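Local coordinates for ActII protein (Streptomyces coelicolor, PDB 2OPT) that probably binds DNA as a TetR-family transcriptional repressor, and is known to bind actinorhodin and its biosynthetic precursor (S)-DNPA, at residues V13-I18 with R30-E35. Numbering follows the deposited sequence. Where two conformers were deposited one is given.
Sequences VTALGI and RRLAQE
Leu32 reaches with CD1 against the helix of Thr14 and Ala15. Its CG stands anti to the backbone N (chi1 -179°), which turns the methyls toward Ala15. CD1 lies 3.7 Å from Thr14 CG2 and 3.9 Å from Ala15 CB. Ile18 comes in one turn further on. Its CD1 touches Leu32 CD1 and Arg31 CG, and lies 3.9 Å from Glu35 CG. The side chains of Ile18 and Glu35 run past each other in opposite directions. Thr14 CG2 meets Glu35 CG at 3.8 Å. Thr14 OG1 is hydrogen-bonded to Arg10 O.

Arg31 NE donates to Glu35 OE1 at 2.9 Å, nearly straight at 168°. The oxygen lies in the guanidinium plane, but the N-H comes from above the carboxylate plane. Ile18 CG2 sits over one guanidinium face, toward its rim. Arg31 NH1 also pairs with Glu22. With Glu35 cut back to an alanine, Arg31 NE would probably lose its carboxylate mate and a gap would open beside Thr14 and Ile18.

Segments 13-18 and 30-35 run at 115°, packing helix 8-22 against helix 29-36 of the predicted, probably DNA-binding helix-turn-helix. Apolar fit joins them, while the Arg31-Glu35 pair probably holds Glu35 CG against Thr14 and Ile18.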
ATOM      1  N   VAL A  13      -0.091 -27.206   1.493  1.00 24.80           N
ATOM      2  CA  VAL A  13      -1.423 -27.227   1.050  1.00 26.78           C
ATOM      3  C   VAL A  13      -2.359 -27.234   2.281  1.00 27.38           C
ATOM      4  O   VAL A  13      -3.347 -26.547   2.284  1.00 27.89           O
ATOM      5  CB  VAL A  13      -1.671 -28.510   0.205  1.00 27.31           C
ATOM      6  CG1 VAL A  13      -3.222 -28.830   0.038  1.00 32.59           C
ATOM      7  CG2 VAL A  13      -1.005 -28.401  -1.152  1.00 28.65           C
ATOM      8  N   THR A  14      -2.039 -28.062   3.285  1.00 27.33           N
ATOM      9  CA  THR A  14      -2.801 -28.148   4.528  1.00 26.92           C
ATOM     10  C   THR A  14      -2.823 -26.802   5.212  1.00 25.35           C
ATOM     11  O   THR A  14      -3.855 -26.360   5.656  1.00 24.73           O
ATOM     12  CB  THR A  14      -2.137 -29.219   5.444  1.00 28.57           C
ATOM     13  OG1 THR A  14      -2.204 -30.485   4.764  1.00 28.36           O
ATOM     14  CG2 THR A  14      -2.848 -29.341   6.800  1.00 31.25           C
ATOM     15  N   ALA A  15      -1.659 -26.151   5.300  1.00 21.83           N
ATOM     16  CA  ALA A  15      -1.586 -24.825   5.876  1.00 23.30           C
ATOM     17  C   ALA A  15      -2.460 -23.774   5.176  1.00 24.24           C
ATOM     18  O   ALA A  15      -3.183 -22.990   5.835  1.00 26.90           O
ATOM     19  CB  ALA A  15      -0.103 -24.355   5.896  1.00 19.42           C
ATOM     20  N   LEU A  16      -2.428 -23.763   3.854  1.00 24.97           N
ATOM     21  CA  LEU A  16      -3.253 -22.872   3.098  1.00 25.05           C
ATOM     22  C   LEU A  16      -4.740 -23.152   3.368  1.00 26.46           C
ATOM     23  O   LEU A  16      -5.553 -22.248   3.404  1.00 28.35           O
ATOM     24  CB  LEU A  16      -2.944 -23.074   1.610  1.00 26.54           C
ATOM     25  CG  LEU A  16      -3.782 -22.191   0.666  1.00 25.09           C
ATOM     26  CD1 LEU A  16      -3.532 -20.687   0.950  1.00 26.53           C
ATOM     27  CD2 LEU A  16      -3.464 -22.553  -0.801  1.00 24.68           C
ATOM     28  N   GLY A  17      -5.081 -24.405   3.597  1.00 27.66           N
ATOM     29  CA  GLY A  17      -6.484 -24.787   3.844  1.00 27.56           C
ATOM     30  C   GLY A  17      -6.927 -24.171   5.179  1.00 28.85           C
ATOM     31  O   GLY A  17      -8.043 -23.645   5.320  1.00 30.01           O
ATOM     32  N   ILE A  18      -6.041 -24.201   6.163  1.00 29.77           N
ATOM     33  CA  ILE A  18      -6.358 -23.641   7.486  1.00 30.47           C
ATOM     34  C   ILE A  18      -6.585 -22.141   7.334  1.00 30.52           C
ATOM     35  O   ILE A  18      -7.593 -21.617   7.780  1.00 30.47           O
ATOM     36  CB  ILE A  18      -5.237 -23.956   8.543  1.00 30.28           C
ATOM     37  CG1 ILE A  18      -5.250 -25.470   8.853  1.00 31.71           C
ATOM     38  CG2 ILE A  18      -5.432 -23.130   9.840  1.00 28.33           C
ATOM     39  CD1 ILE A  18      -3.873 -26.005   9.362  1.00 29.29           C
ATOM     40  N   ARG A  30       1.651 -25.548  15.795  1.00 39.66           N
ATOM     41  CA  ARG A  30       0.973 -26.573  16.559  0.60 41.13           C
ATOM     42  C   ARG A  30      -0.325 -27.032  15.894  1.00 39.89           C
ATOM     43  O   ARG A  30      -0.583 -28.244  15.823  1.00 39.67           O
ATOM     44  CB  ARG A  30       0.726 -26.091  17.979  0.60 43.41           C
ATOM     45  CG  ARG A  30       0.301 -27.174  18.920  0.60 47.54           C
ATOM     46  CD  ARG A  30       0.422 -26.678  20.358  0.60 52.92           C
ATOM     47  NE  ARG A  30       1.831 -26.515  20.756  0.60 53.45           N
ATOM     48  CZ  ARG A  30       2.598 -27.491  21.235  0.60 53.63           C
ATOM     49  NH1 ARG A  30       3.864 -27.228  21.566  0.60 53.27           N
ATOM     50  NH2 ARG A  30       2.100 -28.725  21.382  0.60 53.68           N
ATOM     51  N   ARG A  31      -1.127 -26.081  15.411  1.00 38.93           N
ATOM     52  CA  ARG A  31      -2.376 -26.407  14.739  1.00 38.28           C
ATOM     53  C   ARG A  31      -2.061 -27.200  13.485  1.00 37.04           C
ATOM     54  O   ARG A  31      -2.748 -28.171  13.144  1.00 37.75           O
ATOM     55  CB  ARG A  31      -3.115 -25.122  14.355  1.00 38.49           C
ATOM     56  CG  ARG A  31      -4.362 -25.365  13.422  1.00 38.17           C
ATOM     57  CD  ARG A  31      -5.351 -26.358  14.021  1.00 45.26           C
ATOM     58  NE  ARG A  31      -6.433 -26.726  13.100  1.00 45.47           N
ATOM     59  CZ  ARG A  31      -7.426 -25.912  12.780  1.00 45.56           C
ATOM     60  NH1 ARG A  31      -7.471 -24.657  13.285  1.00 46.62           N
ATOM     61  NH2 ARG A  31      -8.358 -26.344  11.951  1.00 43.84           N
ATOM     62  N   LEU A  32      -1.000 -26.780  12.794  1.00 34.15           N
ATOM     63  CA  LEU A  32      -0.598 -27.396  11.545  1.00 31.54           C
ATOM     64  C   LEU A  32      -0.148 -28.825  11.790  1.00 32.02           C
ATOM     65  O   LEU A  32      -0.586 -29.755  11.093  1.00 31.98           O
ATOM     66  CB  LEU A  32       0.483 -26.528  10.835  1.00 30.70           C
ATOM     67  CG  LEU A  32       1.012 -26.998   9.475  1.00 29.12           C
ATOM     68  CD1 LEU A  32      -0.121 -27.359   8.411  1.00 24.41           C
ATOM     69  CD2 LEU A  32       1.997 -26.012   8.932  1.00 27.12           C
ATOM     70  N   ALA A  33       0.642 -29.040  12.838  1.00 34.07           N
ATOM     71  CA  ALA A  33       1.067 -30.398  13.166  1.00 35.09           C
ATOM     72  C   ALA A  33      -0.114 -31.287  13.550  1.00 37.66           C
ATOM     73  O   ALA A  33      -0.171 -32.473  13.185  1.00 39.42           O
ATOM     74  CB  ALA A  33       2.092 -30.362  14.264  1.00 36.57           C
ATOM     75  N   GLN A  34      -1.050 -30.732  14.312  1.00 39.61           N
ATOM     76  CA  GLN A  34      -2.291 -31.411  14.674  1.00 41.99           C
ATOM     77  C   GLN A  34      -3.068 -31.844  13.432  1.00 40.51           C
ATOM     78  O   GLN A  34      -3.507 -32.993  13.307  1.00 41.92           O
ATOM     79  CB  GLN A  34      -3.125 -30.438  15.478  1.00 43.35           C
ATOM     80  CG  GLN A  34      -4.532 -30.929  15.780  1.00 50.78           C
ATOM     81  CD  GLN A  34      -5.372 -29.933  16.618  1.00 52.45           C
ATOM     82  OE1 GLN A  34      -5.221 -29.873  17.837  1.00 63.66           O
ATOM     83  NE2 GLN A  34      -6.300 -29.223  15.975  1.00 54.94           N
ATOM     84  N   GLU A  35      -3.227 -30.917  12.500  1.00 38.15           N
ATOM     85  CA  GLU A  35      -3.996 -31.149  11.305  1.00 39.38           C
ATOM     86  C   GLU A  35      -3.364 -32.252  10.422  1.00 39.05           C
ATOM     87  O   GLU A  35      -4.069 -32.998   9.762  1.00 39.74           O
ATOM     88  CB  GLU A  35      -4.077 -29.825  10.552  1.00 38.75           C
ATOM     89  CG  GLU A  35      -5.251 -29.687   9.660  1.00 43.96           C
ATOM     90  CD  GLU A  35      -6.565 -29.659  10.397  1.00 48.28           C
ATOM     91  OE1 GLU A  35      -6.616 -29.255  11.604  1.00 49.74           O
ATOM     92  OE2 GLU A  35      -7.554 -30.037   9.732  1.00 54.08           O
TER